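Local atomic coordinates of glycine oxidase (Bacillus cereus ATCC 14579, PDB entry 7CYX), a protein that probably catalyses the FAD-dependent oxidation of glycine by oxygen to glyoxylate, hydrogen peroxide and ammonium, a step toward thiamine diphosphate. Residues Glu92-Ile98 / Ala144-Asp150. Residues are numbered along the deposited sequence; the frame is centred on the assembly and turned at random.
Sequences EKGIYRI and AVYYPKD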
ATOM      1  N   GLU A  92     -12.830  -6.039   7.319  1.00 56.18           N
ATOM      2  CA  GLU A  92     -13.740  -6.939   8.055  1.00 55.91           C
ATOM      3  C   GLU A  92     -15.087  -6.917   7.351  1.00 56.48           C
ATOM      4  O   GLU A  92     -15.984  -6.249   7.833  1.00 59.50           O
ATOM      5  CB  GLU A  92     -13.901  -6.487   9.501  1.00 57.51           C
ATOM      6  CG  GLU A  92     -14.734  -7.445  10.317  1.00 59.53           C
ATOM      7  CD  GLU A  92     -14.963  -7.036  11.753  1.00 61.77           C
ATOM      8  OE1 GLU A  92     -16.094  -7.147  12.220  1.00 58.22           O
ATOM      9  OE2 GLU A  92     -14.006  -6.616  12.390  1.00 68.27           O
ATOM     10  N   LYS A  93     -15.191  -7.605   6.227  1.00 50.33           N
ATOM     11  CA  LYS A  93     -16.482  -7.641   5.511  1.00 50.11           C
ATOM     12  C   LYS A  93     -17.048  -9.055   5.607  1.00 44.65           C
ATOM     13  O   LYS A  93     -17.953  -9.367   4.857  1.00 56.55           O
ATOM     14  CB  LYS A  93     -16.288  -7.187   4.063  1.00 63.07           C
ATOM     15  CG  LYS A  93     -16.106  -5.692   3.869  1.00 73.58           C
ATOM     16  CD  LYS A  93     -16.692  -4.888   5.006  1.00 87.35           C
ATOM     17  CE  LYS A  93     -16.629  -3.389   4.811  1.00 93.39           C
ATOM     18  NZ  LYS A  93     -17.538  -2.672   5.738  1.00 92.46           N
ATOM     19  N   GLY A  94     -16.492  -9.875   6.495  1.00 43.91           N
ATOM     20  CA  GLY A  94     -16.936 -11.262   6.702  1.00 47.68           C
ATOM     21  C   GLY A  94     -16.247 -12.229   5.769  1.00 43.71           C
ATOM     22  O   GLY A  94     -15.500 -11.785   4.919  1.00 45.27           O
ATOM     23  N   ILE A  95     -16.494 -13.519   5.961  1.00 49.70           N
ATOM     24  CA  ILE A  95     -15.920 -14.596   5.106  1.00 47.45           C
ATOM     25  C   ILE A  95     -16.969 -15.687   4.950  1.00 50.88           C
ATOM     26  O   ILE A  95     -17.672 -15.954   5.908  1.00 49.55           O
ATOM     27  CB  ILE A  95     -14.638 -15.176   5.711  1.00 51.11           C
ATOM     28  CG1 ILE A  95     -13.475 -14.191   5.643  1.00 55.25           C
ATOM     29  CG2 ILE A  95     -14.297 -16.475   5.028  1.00 49.55           C
ATOM     30  CD1 ILE A  95     -12.240 -14.687   6.312  1.00 58.43           C
ATOM     31  N   TYR A  96     -17.046 -16.272   3.763  1.00 51.13           N
ATOM     32  CA  TYR A  96     -17.984 -17.334   3.456  1.00 50.79           C
ATOM     33  C   TYR A  96     -17.251 -18.675   3.423  1.00 53.80           C
ATOM     34  O   TYR A  96     -16.176 -18.789   2.842  1.00 56.15           O
ATOM     35  CB  TYR A  96     -18.693 -17.124   2.117  1.00 47.09           C
ATOM     36  CG  TYR A  96     -19.514 -15.862   1.990  1.00 54.94           C
ATOM     37  CD1 TYR A  96     -18.927 -14.691   1.539  1.00 50.48           C
ATOM     38  CD2 TYR A  96     -20.879 -15.831   2.269  1.00 56.90           C
ATOM     39  CE1 TYR A  96     -19.653 -13.525   1.397  1.00 54.83           C
ATOM     40  CE2 TYR A  96     -21.627 -14.668   2.117  1.00 51.75           C
ATOM     41  CZ  TYR A  96     -21.004 -13.502   1.695  1.00 58.75           C
ATOM     42  OH  TYR A  96     -21.668 -12.315   1.522  1.00 57.90           O
ATOM     43  N   ARG A  97     -17.834 -19.683   4.074  1.00 51.24           N
ATOM     44  CA  ARG A  97     -17.533 -21.053   3.720  1.00 54.19           C
ATOM     45  C   ARG A  97     -18.598 -21.477   2.716  1.00 53.47           C
ATOM     46  O   ARG A  97     -19.771 -21.319   2.987  1.00 57.22           O
ATOM     47  CB  ARG A  97     -17.598 -22.013   4.907  1.00 58.81           C
ATOM     48  CG  ARG A  97     -16.434 -21.940   5.882  1.00 60.67           C
ATOM     49  CD  ARG A  97     -16.550 -23.075   6.893  1.00 62.36           C
ATOM     50  NE  ARG A  97     -15.823 -22.816   8.124  1.00 64.48           N
ATOM     51  CZ  ARG A  97     -14.706 -23.433   8.486  1.00 72.86           C
ATOM     52  NH1 ARG A  97     -14.159 -24.338   7.690  1.00 65.66           N
ATOM     53  NH2 ARG A  97     -14.151 -23.152   9.653  1.00 68.35           N
ATOM     54  N   ILE A  98     -18.184 -22.018   1.570  1.00 53.21           N
ATOM     55  CA  ILE A  98     -19.147 -22.394   0.549  1.00 52.56           C
ATOM     56  C   ILE A  98     -19.189 -23.919   0.425  1.00 57.25           C
ATOM     57  O   ILE A  98     -18.230 -24.608   0.780  1.00 56.44           O
ATOM     58  CB  ILE A  98     -18.798 -21.727  -0.789  1.00 55.13           C
ATOM     59  CG1 ILE A  98     -17.427 -22.182  -1.298  1.00 47.90           C
ATOM     60  CG2 ILE A  98     -18.898 -20.214  -0.660  1.00 57.01           C
ATOM     61  CD1 ILE A  98     -17.150 -21.751  -2.697  1.00 53.40           C
ATOM     62  N   ALA A 144     -23.861 -22.068   2.252  1.00 56.69           N
ATOM     63  CA  ALA A 144     -22.639 -21.462   2.752  1.00 59.10           C
ATOM     64  C   ALA A 144     -22.884 -20.954   4.170  1.00 53.60           C
ATOM     65  O   ALA A 144     -24.038 -20.697   4.542  1.00 51.52           O
ATOM     66  CB  ALA A 144     -22.210 -20.326   1.856  1.00 62.54           C
ATOM     67  N   VAL A 145     -21.789 -20.814   4.928  1.00 50.69           N
ATOM     68  CA  VAL A 145     -21.809 -20.226   6.240  1.00 50.14           C
ATOM     69  C   VAL A 145     -21.089 -18.887   6.138  1.00 53.44           C
ATOM     70  O   VAL A 145     -19.949 -18.837   5.703  1.00 54.02           O
ATOM     71  CB  VAL A 145     -21.165 -21.138   7.300  1.00 58.23           C
ATOM     72  CG1 VAL A 145     -21.058 -20.458   8.654  1.00 62.31           C
ATOM     73  CG2 VAL A 145     -21.926 -22.438   7.456  1.00 58.26           C
ATOM     74  N   TYR A 146     -21.796 -17.821   6.532  1.00 54.93           N
ATOM     75  CA  TYR A 146     -21.268 -16.496   6.575  1.00 55.45           C
ATOM     76  C   TYR A 146     -20.906 -16.140   8.023  1.00 55.71           C
ATOM     77  O   TYR A 146     -21.707 -16.327   8.940  1.00 63.06           O
ATOM     78  CB  TYR A 146     -22.271 -15.518   5.969  1.00 59.43           C
ATOM     79  CG  TYR A 146     -21.789 -14.091   5.961  1.00 58.87           C
ATOM     80  CD1 TYR A 146     -20.747 -13.707   5.140  1.00 55.01           C
ATOM     81  CD2 TYR A 146     -22.358 -13.131   6.784  1.00 61.54           C
ATOM     82  CE1 TYR A 146     -20.279 -12.405   5.130  1.00 59.69           C
ATOM     83  CE2 TYR A 146     -21.904 -11.821   6.784  1.00 61.45           C
ATOM     84  CZ  TYR A 146     -20.859 -11.458   5.953  1.00 59.21           C
ATOM     85  OH  TYR A 146     -20.392 -10.184   5.932  1.00 52.13           O
ATOM     86  N   TYR A 147     -19.680 -15.638   8.204  1.00 52.75           N
ATOM     87  CA  TYR A 147     -19.188 -15.119   9.466  1.00 54.15           C
ATOM     88  C   TYR A 147     -18.966 -13.614   9.345  1.00 51.80           C
ATOM     89  O   TYR A 147     -17.921 -13.193   8.863  1.00 59.28           O
ATOM     90  CB  TYR A 147     -17.866 -15.790   9.843  1.00 53.86           C
ATOM     91  CG  TYR A 147     -17.899 -17.295   9.882  1.00 56.41           C
ATOM     92  CD1 TYR A 147     -18.237 -17.974  11.039  1.00 60.70           C
ATOM     93  CD2 TYR A 147     -17.571 -18.049   8.768  1.00 57.41           C
ATOM     94  CE1 TYR A 147     -18.253 -19.361  11.090  1.00 62.55           C
ATOM     95  CE2 TYR A 147     -17.569 -19.437   8.806  1.00 58.52           C
ATOM     96  CZ  TYR A 147     -17.908 -20.097   9.972  1.00 61.89           C
ATOM     97  OH  TYR A 147     -17.912 -21.463  10.022  1.00 71.32           O
ATOM     98  N   PRO A 148     -19.888 -12.747   9.820  1.00 51.13           N
ATOM     99  CA  PRO A 148     -19.775 -11.310   9.567  1.00 59.07           C
ATOM    100  C   PRO A 148     -18.538 -10.647  10.191  1.00 56.60           C
ATOM    101  O   PRO A 148     -18.130  -9.612   9.705  1.00 63.97           O
ATOM    102  CB  PRO A 148     -21.021 -10.664  10.198  1.00 54.95           C
ATOM    103  CG  PRO A 148     -21.836 -11.814  10.776  1.00 56.01           C
ATOM    104  CD  PRO A 148     -20.994 -13.070  10.727  1.00 49.82           C
ATOM    105  N   LYS A 149     -17.962 -11.259  11.238  1.00 59.23           N
ATOM    106  CA  LYS A 149     -16.866 -10.674  12.029  1.00 63.91           C
ATOM    107  C   LYS A 149     -15.478 -11.069  11.492  1.00 56.56           C
ATOM    108  O   LYS A 149     -14.471 -10.596  12.009  1.00 57.20           O
ATOM    109  CB  LYS A 149     -16.973 -11.103  13.501  1.00 66.77           C
ATOM    110  CG  LYS A 149     -18.030 -10.380  14.330  1.00 79.91           C
ATOM    111  CD  LYS A 149     -17.576  -9.046  14.902  1.00 85.17           C
ATOM    112  CE  LYS A 149     -18.727  -8.123  15.248  1.00 88.20           C
ATOM    113  NZ  LYS A 149     -19.318  -7.509  14.033  1.00 90.05           N
ATOM    114  N   ASP A 150     -15.401 -11.955  10.497  1.00 53.17           N
ATOM    115  CA  ASP A 150     -14.115 -12.370   9.961  1.00 53.37           C
ATOM    116  C   ASP A 150     -13.613 -11.295   8.993  1.00 50.09           C
ATOM    117  O   ASP A 150     -14.362 -10.478   8.524  1.00 49.08           O
ATOM    118  CB  ASP A 150     -14.180 -13.734   9.269  1.00 57.67           C
ATOM    119  CG  ASP A 150     -13.974 -14.924  10.197  1.00 69.51           C
ATOM    120  OD1 ASP A 150     -13.941 -14.720  11.434  1.00 74.25           O
ATOM    121  OD2 ASP A 150     -13.867 -16.057   9.674  1.00 72.29           O
TER
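Two antiparallel strands of the mixed sheet that stands beside the FAD-binding domain meet here, strand 95-99 against strand 143-147, their N-to-C directions 165° apart. Arg-97 and Val-145 form a hydrogen-bonded pair, in which Arg-97 N donates to Val-145 O over 2.8 Å. On the sheet face of Tyr-96 and Tyr-146, CD1 of Tyr-146 sits over one face of the Tyr-96 ring, displaced toward the rim and 3.3 Å from CE2 of Tyr-96; with the planes at 40° the pair is neither stacked nor edge-to-face. CG of Tyr-146 stands anti to the backbone N (chi1 -179°), which carries the ring along the partner strand until its hydroxyl gives a 2.8 Å hydrogen bond to Lys-93 O, approached from above the carbonyl plane. The opposite face bears Arg-97 and Tyr-147: the extended arginine offers NE to Tyr-147 OH at 3.1 Å, with the guanidinium and ring planes steeply inclined and the hydroxyl slightly tilted from the guanidinium plane. After Tyr-146 the chain enters a type I turn from Tyr-147 to Asp-150, and Tyr-147 O receives Ile-95 N and Asp-150 N from opposite faces of its carbonyl plane. The turn leaves Asp-150 CB 3.7 Å from Ile-95 CD1; Ile-95 also packs near Leu-49, an FAD-binding residue. Helix 102-116 covers Arg-97 and Val-145, while strands 123-126 and 246-248 flank the pair, a non-hairpin antiparallel strand pair inside the large mixed sheet of a DAO-family flavoprotein, its second strand running into a type I beta turn.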